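Local coordinates for A rubisco-like protein (Burkholderia fungorum, PDB 3NWR) that probably acts as a lyase of the rubisco-like family, with a catalytic domain built on a TIM barrel, at residues 166-169 and 173-176; 181-186 and 213-218; 248-251 and 257-260. All coordinates share one frame; numbering follows the deposited sequence.

Contact 1: 166-169 and 173-176; sequences TIIK and GLSA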
loop_
_atom_site.group_PDB
_atom_site.type_symbol
_atom_site.label_atom_id
_atom_site.label_comp_id
_atom_site.label_asym_id
_atom_site.label_seq_id
_atom_site.Cartn_x
_atom_site.Cartn_y
_atom_site.Cartn_z
ATOM N N THR A 166 6.138 -1.957 -25.618
ATOM C CA THR A 166 7.486 -2.119 -25.102
ATOM C C THR A 166 7.785 -1.008 -24.105
ATOM O O THR A 166 7.003 -0.057 -23.973
ATOM C CB THR A 166 8.531 -2.145 -26.236
ATOM O OG1 THR A 166 9.764 -2.688 -25.743
ATOM C CG2 THR A 166 8.769 -0.754 -26.767
ATOM N N ILE A 167 8.895 -1.143 -23.380
ATOM C CA ILE A 167 9.246 -0.207 -22.316
ATOM C C ILE A 167 10.518 0.540 -22.688
ATOM O O ILE A 167 11.442 -0.029 -23.262
ATOM C CB ILE A 167 9.461 -0.911 -20.942
ATOM C CG1 ILE A 167 8.249 -1.769 -20.572
ATOM C CG2 ILE A 167 9.726 0.113 -19.830
ATOM C CD1 ILE A 167 8.224 -3.125 -21.245
ATOM N N ILE A 168 10.547 1.825 -22.374
ATOM C CA ILE A 168 11.725 2.647 -22.609
ATOM C C ILE A 168 12.894 2.200 -21.724
ATOM O O ILE A 168 12.778 2.157 -20.499
ATOM C CB ILE A 168 11.390 4.135 -22.359
ATOM C CG1 ILE A 168 10.409 4.633 -23.425
ATOM C CG2 ILE A 168 12.664 4.985 -22.367
ATOM C CD1 ILE A 168 9.730 5.949 -23.072
ATOM N N LYS A 169 14.009 1.849 -22.366
ATOM C CA LYS A 169 15.235 1.418 -21.693
ATOM C C LYS A 169 16.391 2.286 -22.178
ATOM O O LYS A 169 16.445 2.630 -23.359
ATOM C CB LYS A 169 15.546 -0.037 -22.058
ATOM C CG LYS A 169 14.546 -1.061 -21.553
ATOM C CD LYS A 169 14.765 -1.340 -20.078
ATOM C CE LYS A 169 13.793 -2.376 -19.557
ATOM N NZ LYS A 169 14.050 -2.663 -18.120
ATOM N N GLY A 173 17.465 7.762 -16.808
ATOM C CA GLY A 173 18.807 8.267 -17.060
ATOM C C GLY A 173 18.994 8.945 -18.403
ATOM O O GLY A 173 19.890 9.778 -18.559
ATOM N N LEU A 174 18.178 8.578 -19.388
ATOM C CA LEU A 174 18.182 9.290 -20.662
ATOM C C LEU A 174 17.702 10.718 -20.488
ATOM O O LEU A 174 16.867 11.014 -19.631
ATOM C CB LEU A 174 17.284 8.599 -21.689
ATOM C CG LEU A 174 17.628 7.176 -22.134
ATOM C CD1 LEU A 174 16.586 6.688 -23.126
ATOM C CD2 LEU A 174 19.023 7.106 -22.743
ATOM N N SER A 175 18.220 11.616 -21.318
ATOM C CA SER A 175 17.691 12.972 -21.362
ATOM C C SER A 175 16.340 12.973 -22.074
ATOM O O SER A 175 15.943 11.969 -22.675
ATOM C CB SER A 175 18.656 13.879 -22.122
ATOM O OG SER A 175 18.652 13.547 -23.498
ATOM N N ALA A 176 15.641 14.104 -22.033
ATOM C CA ALA A 176 14.374 14.210 -22.741
ATOM C C ALA A 176 14.582 13.984 -24.234
ATOM O O ALA A 176 13.821 13.264 -24.867
ATOM C CB ALA A 176 13.705 15.558 -22.482
#

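Contact 2: 181-186 and 213-218; sequences ALVREL and RAVMSE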
loop_
_atom_site.group_PDB
_atom_site.type_symbol
_atom_site.label_atom_id
_atom_site.label_comp_id
_atom_site.label_asym_id
_atom_site.label_seq_id
_atom_site.Cartn_x
_atom_site.Cartn_y
_atom_site.Cartn_z
ATOM N N ALA A 181 14.193 10.510 -29.119
ATOM C CA ALA A 181 14.845 9.843 -30.247
ATOM C C ALA A 181 14.593 8.342 -30.187
ATOM O O ALA A 181 14.335 7.697 -31.205
ATOM C CB ALA A 181 16.349 10.124 -30.234
ATOM N N LEU A 182 14.669 7.788 -28.980
ATOM C CA LEU A 182 14.438 6.362 -28.808
ATOM C C LEU A 182 12.989 6.021 -29.119
ATOM O O LEU A 182 12.703 5.056 -29.824
ATOM C CB LEU A 182 14.786 5.936 -27.384
ATOM C CG LEU A 182 14.393 4.513 -26.995
ATOM C CD1 LEU A 182 14.969 3.481 -27.958
ATOM C CD2 LEU A 182 14.839 4.250 -25.569
ATOM N N VAL A 183 12.067 6.818 -28.593
ATOM C CA VAL A 183 10.654 6.597 -28.868
ATOM C C VAL A 183 10.362 6.610 -30.373
ATOM O O VAL A 183 9.585 5.801 -30.864
ATOM C CB VAL A 183 9.778 7.608 -28.114
ATOM C CG1 VAL A 183 8.370 7.637 -28.677
ATOM C CG2 VAL A 183 9.757 7.260 -26.643
ATOM N N ARG A 184 11.003 7.518 -31.104
ATOM C CA ARG A 184 10.870 7.543 -32.561
ATOM C C ARG A 184 11.254 6.197 -33.180
ATOM O O ARG A 184 10.523 5.659 -34.017
ATOM C CB ARG A 184 11.708 8.677 -33.158
ATOM C CG ARG A 184 11.671 8.757 -34.682
ATOM C CD ARG A 184 10.248 8.770 -35.214
ATOM N NE ARG A 184 10.131 9.576 -36.431
ATOM C CZ ARG A 184 9.168 9.438 -37.335
ATOM N NH1 ARG A 184 8.244 8.508 -37.175
ATOM N NH2 ARG A 184 9.132 10.227 -38.405
ATOM N N GLU A 185 12.386 5.648 -32.750
ATOM C CA GLU A 185 12.846 4.355 -33.258
ATOM C C GLU A 185 11.874 3.236 -32.905
ATOM O O GLU A 185 11.615 2.359 -33.721
ATOM C CB GLU A 185 14.236 4.019 -32.718
ATOM C CG GLU A 185 15.327 4.998 -33.128
ATOM C CD GLU A 185 16.602 4.827 -32.315
ATOM O OE1 GLU A 185 16.644 3.929 -31.446
ATOM O OE2 GLU A 185 17.564 5.592 -32.545
ATOM N N LEU A 186 11.339 3.265 -31.687
ATOM C CA LEU A 186 10.392 2.238 -31.258
ATOM C C LEU A 186 9.100 2.305 -32.081
ATOM O O LEU A 186 8.544 1.278 -32.464
ATOM C CB LEU A 186 10.095 2.365 -29.755
ATOM C CG LEU A 186 11.299 2.222 -28.815
ATOM C CD1 LEU A 186 10.928 2.494 -27.354
ATOM C CD2 LEU A 186 11.940 0.833 -28.962
ATOM N N ARG A 213 6.790 16.803 -23.761
ATOM C CA ARG A 213 6.857 17.650 -24.950
ATOM C C ARG A 213 7.745 17.064 -26.055
ATOM O O ARG A 213 7.345 17.019 -27.222
ATOM C CB ARG A 213 7.311 19.064 -24.579
ATOM C CG ARG A 213 6.353 19.801 -23.671
ATOM C CD ARG A 213 6.865 21.211 -23.407
ATOM N NE ARG A 213 5.837 22.046 -22.797
ATOM C CZ ARG A 213 5.778 22.325 -21.501
ATOM N NH1 ARG A 213 6.693 21.840 -20.681
ATOM N NH2 ARG A 213 4.808 23.095 -21.027
ATOM N N ALA A 214 8.939 16.599 -25.699
ATOM C CA ALA A 214 9.854 16.059 -26.706
ATOM C C ALA A 214 9.325 14.770 -27.312
ATOM O O ALA A 214 9.330 14.593 -28.527
ATOM C CB ALA A 214 11.235 15.832 -26.120
ATOM N N VAL A 215 8.867 13.863 -26.458
ATOM C CA VAL A 215 8.349 12.588 -26.937
ATOM C C VAL A 215 7.110 12.746 -27.819
ATOM O O VAL A 215 7.008 12.115 -28.874
ATOM C CB VAL A 215 8.053 11.622 -25.763
ATOM C CG1 VAL A 215 7.274 10.409 -26.241
ATOM C CG2 VAL A 215 9.351 11.196 -25.089
ATOM N N MET A 216 6.165 13.579 -27.399
ATOM C CA MET A 216 4.944 13.727 -28.180
ATOM C C MET A 216 5.205 14.366 -29.543
ATOM O O MET A 216 4.498 14.082 -30.505
ATOM C CB MET A 216 3.861 14.489 -27.412
ATOM C CG MET A 216 3.177 13.664 -26.312
ATOM S SD MET A 216 2.615 12.040 -26.876
ATOM C CE MET A 216 1.598 12.524 -28.282
ATOM N N SER A 217 6.218 15.222 -29.627
ATOM C CA SER A 217 6.593 15.774 -30.928
ATOM C C SER A 217 6.901 14.660 -31.919
ATOM O O SER A 217 6.427 14.678 -33.056
ATOM C CB SER A 217 7.797 16.702 -30.808
ATOM O OG SER A 217 8.102 17.258 -32.075
ATOM N N GLU A 218 7.699 13.691 -31.479
ATOM C CA GLU A 218 8.040 12.546 -32.310
ATOM C C GLU A 218 6.830 11.667 -32.593
ATOM O O GLU A 218 6.635 11.219 -33.717
ATOM C CB GLU A 218 9.161 11.722 -31.669
ATOM C CG GLU A 218 10.502 12.440 -31.626
ATOM C CD GLU A 218 11.168 12.520 -32.990
ATOM O OE1 GLU A 218 10.636 11.945 -33.963
ATOM O OE2 GLU A 218 12.234 13.158 -33.079
#

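Contact 3: 248-251 and 257-260; sequences ELVE and CVMA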
loop_
_atom_site.group_PDB
_atom_site.type_symbol
_atom_site.label_atom_id
_atom_site.label_comp_id
_atom_site.label_asym_id
_atom_site.label_seq_id
_atom_site.Cartn_x
_atom_site.Cartn_y
_atom_site.Cartn_z
ATOM N N GLU A 248 -2.816 17.077 -17.352
ATOM C CA GLU A 248 -3.266 18.173 -18.209
ATOM C C GLU A 248 -2.256 18.422 -19.323
ATOM O O GLU A 248 -2.632 18.612 -20.481
ATOM C CB GLU A 248 -3.463 19.454 -17.399
ATOM C CG GLU A 248 -4.619 19.417 -16.423
ATOM C CD GLU A 248 -4.741 20.723 -15.660
ATOM O OE1 GLU A 248 -4.354 21.773 -16.225
ATOM O OE2 GLU A 248 -5.216 20.701 -14.505
ATOM N N LEU A 249 -0.972 18.411 -18.983
ATOM C CA LEU A 249 0.074 18.609 -19.990
ATOM C C LEU A 249 0.070 17.489 -21.030
ATOM O O LEU A 249 0.156 17.744 -22.228
ATOM C CB LEU A 249 1.460 18.709 -19.345
ATOM C CG LEU A 249 2.611 18.772 -20.353
ATOM C CD1 LEU A 249 2.542 20.075 -21.167
ATOM C CD2 LEU A 249 3.958 18.630 -19.669
ATOM N N VAL A 250 -0.026 16.240 -20.575
ATOM C CA VAL A 250 -0.053 15.122 -21.508
ATOM C C VAL A 250 -1.201 15.305 -22.494
ATOM O O VAL A 250 -1.024 15.114 -23.700
ATOM C CB VAL A 250 -0.134 13.752 -20.780
ATOM C CG1 VAL A 250 -0.362 12.612 -21.780
ATOM C CG2 VAL A 250 1.150 13.496 -20.002
ATOM N N GLU A 251 -2.369 15.692 -21.994
ATOM C CA GLU A 251 -3.515 15.908 -22.874
ATOM C C GLU A 251 -3.268 17.051 -23.857
ATOM O O GLU A 251 -3.558 16.927 -25.056
ATOM C CB GLU A 251 -4.798 16.159 -22.076
ATOM C CG GLU A 251 -6.016 16.399 -22.951
ATOM C CD GLU A 251 -7.293 16.567 -22.157
ATOM O OE1 GLU A 251 -7.249 16.503 -20.905
ATOM O OE2 GLU A 251 -8.354 16.765 -22.790
ATOM N N CYS A 257 -2.671 8.713 -22.857
ATOM C CA CYS A 257 -2.512 7.789 -21.744
ATOM C C CYS A 257 -1.555 8.343 -20.691
ATOM O O CYS A 257 -0.536 8.949 -21.033
ATOM C CB CYS A 257 -1.983 6.450 -22.284
ATOM S SG CYS A 257 -1.744 5.151 -21.033
ATOM N N VAL A 258 -1.895 8.126 -19.422
ATOM C CA VAL A 258 -0.974 8.346 -18.312
ATOM C C VAL A 258 -0.867 7.079 -17.465
ATOM O O VAL A 258 -1.835 6.333 -17.314
ATOM C CB VAL A 258 -1.382 9.538 -17.428
ATOM C CG1 VAL A 258 -1.233 10.843 -18.212
ATOM C CG2 VAL A 258 -2.806 9.366 -16.926
ATOM N N MET A 259 0.324 6.856 -16.927
ATOM C CA MET A 259 0.613 5.711 -16.075
ATOM C C MET A 259 0.824 6.214 -14.652
ATOM O O MET A 259 1.335 7.315 -14.447
ATOM C CB MET A 259 1.886 5.042 -16.585
ATOM C CG MET A 259 2.625 4.171 -15.589
ATOM S SD MET A 259 4.124 3.592 -16.423
ATOM C CE MET A 259 5.061 2.993 -15.017
ATOM N N ALA A 260 0.422 5.414 -13.671
ATOM C CA ALA A 260 0.628 5.753 -12.258
ATOM C C ALA A 260 0.975 4.510 -11.455
ATOM O O ALA A 260 0.420 3.439 -11.704
ATOM C CB ALA A 260 -0.622 6.434 -11.676
#

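Contact 1: 166-169 and 173-176
Leu-174 brings a single methyl, CD1, against two groups of 166-169 within the loop that follows strand 163-165 of the rubisco-type TIM barrel. CD1 stands 4.3 Å from Ile-168 CG2 and 4.1 Å from Lys-169 O. At the oxygen, the angle from Lys-169 C to the methyl is about 103°, so CD1 lies to the side of the C=O bond and well above the carbonyl plane. No hydrogen bond joins the segments and just 76 Å² is buried between them, a light van der Waals contact, one half of it methyl against methyl. The side-chain torsion explains the reach: Leu-174 CG is anti to its own carbonyl carbon (chi1 -63°), and an extended second torsion carries CD1 across the loop.

In the next shell, Ile-168 packs on Ile-194 and Asp-196, the sequence neighbours of carboxylated Lys-195, and on Thr-179 and Val-183 of helix 176-189. Lys-169 points its CB away from 173-176, and its NZ is hydrogen-bonded to Asn-171 OD1. The sequence TIIKP matches the rubisco motif that supplies an active-site lysine at this position, so Lys-169 probably lines the pocket here too. Gly-173 has a positive phi (127°), where a CB would press on the preceding carbonyl oxygen; its O also forms a weak hydrogen bond with Arg-56 NH2 of the second subunit. Ser-175 then takes the N-cap of helix 176-189 in a capping box, its OG capping a backbone N of the first turn while Glu-178 OE1 accepts from Ser-175 N.

Contact 2: 181-186 and 213-218
Arg-184 lays the aliphatic part of its chain across the carboxylate end of Glu-218, the two side chains crossing at about a right angle. Glu-218 OE1 is 3.4 Å from both CG and CD of Arg-184, and 3.5 Å from Arg-184 NE. The last pair is a salt bridge, though without hydrogen-bond geometry: the guanidinium and carboxylate planes are 43° apart, and the oxygen approaches obliquely. Bends on both chains bring this about, at chi2 (52°) and chi3 in Arg-184 and at chi2 in Glu-218, so OE1 rests over the arginine's stem while Arg-184 NH1 makes its stronger salt bridge, with Glu-188 OE2. These two acids would be expected to offset the nearby Arg-221, whose NE lies close to Arg-184 NH2.

Next to Arg-184 in sequence, and about one turn before Glu-218 on the other helix, Val-183 and Val-215 meet, Val-215 CG1 lying 3.8 Å from Val-183 CG1 and 4.0 Å from CG2. The backbones approach more closely at the polar pair, with CA atoms of Arg-184 and Glu-218 5.8 Å apart, than at the valines, where the CA separation is 6.7 Å.

The helices 176-189 and 208-226 thus meet on the outside of the barrel. Along 208-226, Arg-184 continues to Tyr-222 and Arg-225 and Val-183 touches Val-219. On the inner side, Val-215 and Met-216 rest on Phe-234 of strand 233-235.

Contact 3: 248-251 and 257-260
The flat group that takes part is the peptide joining Cys-257 to Val-258, and Val-250 sets a methyl over one face of it, at its oxygen end: Val-250 CG1 is 3.7 Å from Cys-257 O and well above the peptide plane. The angle at that oxygen, from Cys-257 C to the methyl, is about 125°, so the methyl is also well off the line of the C=O bond. The remaining contact is between branched aliphatic groups.

Val-258 CG1 sits against the fork of Val-250, 4.0 Å from CB and likewise 4.0 Å from CG2, with CG1 at 4.1 Å. It therefore faces all three carbons of the Val-250 side chain almost equally. The torsion of Val-258 sets this up, since CG1 stands anti to its carbonyl carbon (chi1 -68°). No hydrogen bond crosses between the segments, and all three touching residues are buried.

The contact joins the helix and second strand of the beta-alpha-beta unit 233-235, 240-252, 257-261. Strand 257-261 runs between 233-235 and 280-284 in the parallel sheet, while Val-250 also touches Phe-234 of the former and Val-212 of helix 208-226.

Overall arrangement
Along the chain the three contacts come in series, none nested in or crossing another, all within the catalytic barrel domain. Contact 1 closes a short loop after strand 163-165, with three residues between its segments. Contact 2 spans 26 residues to pair helices 176-189 and 208-226, and contact 3 folds helix 240-252 onto strand 257-261 across five. Contacts 1 and 2, with centres 10 Å apart, adjoin directly: Leu-182 CD2 is 3.2 Å from Lys-169 O, and Ala-176 O is 3.9 Å from Ala-214 CB. Contact 2 reaches contact 3 through Arg-213 NH2 and Leu-249 CD1, 3.8 Å apart. Contacts 1 and 3 do not touch, their nearest atoms being about 7 Å apart.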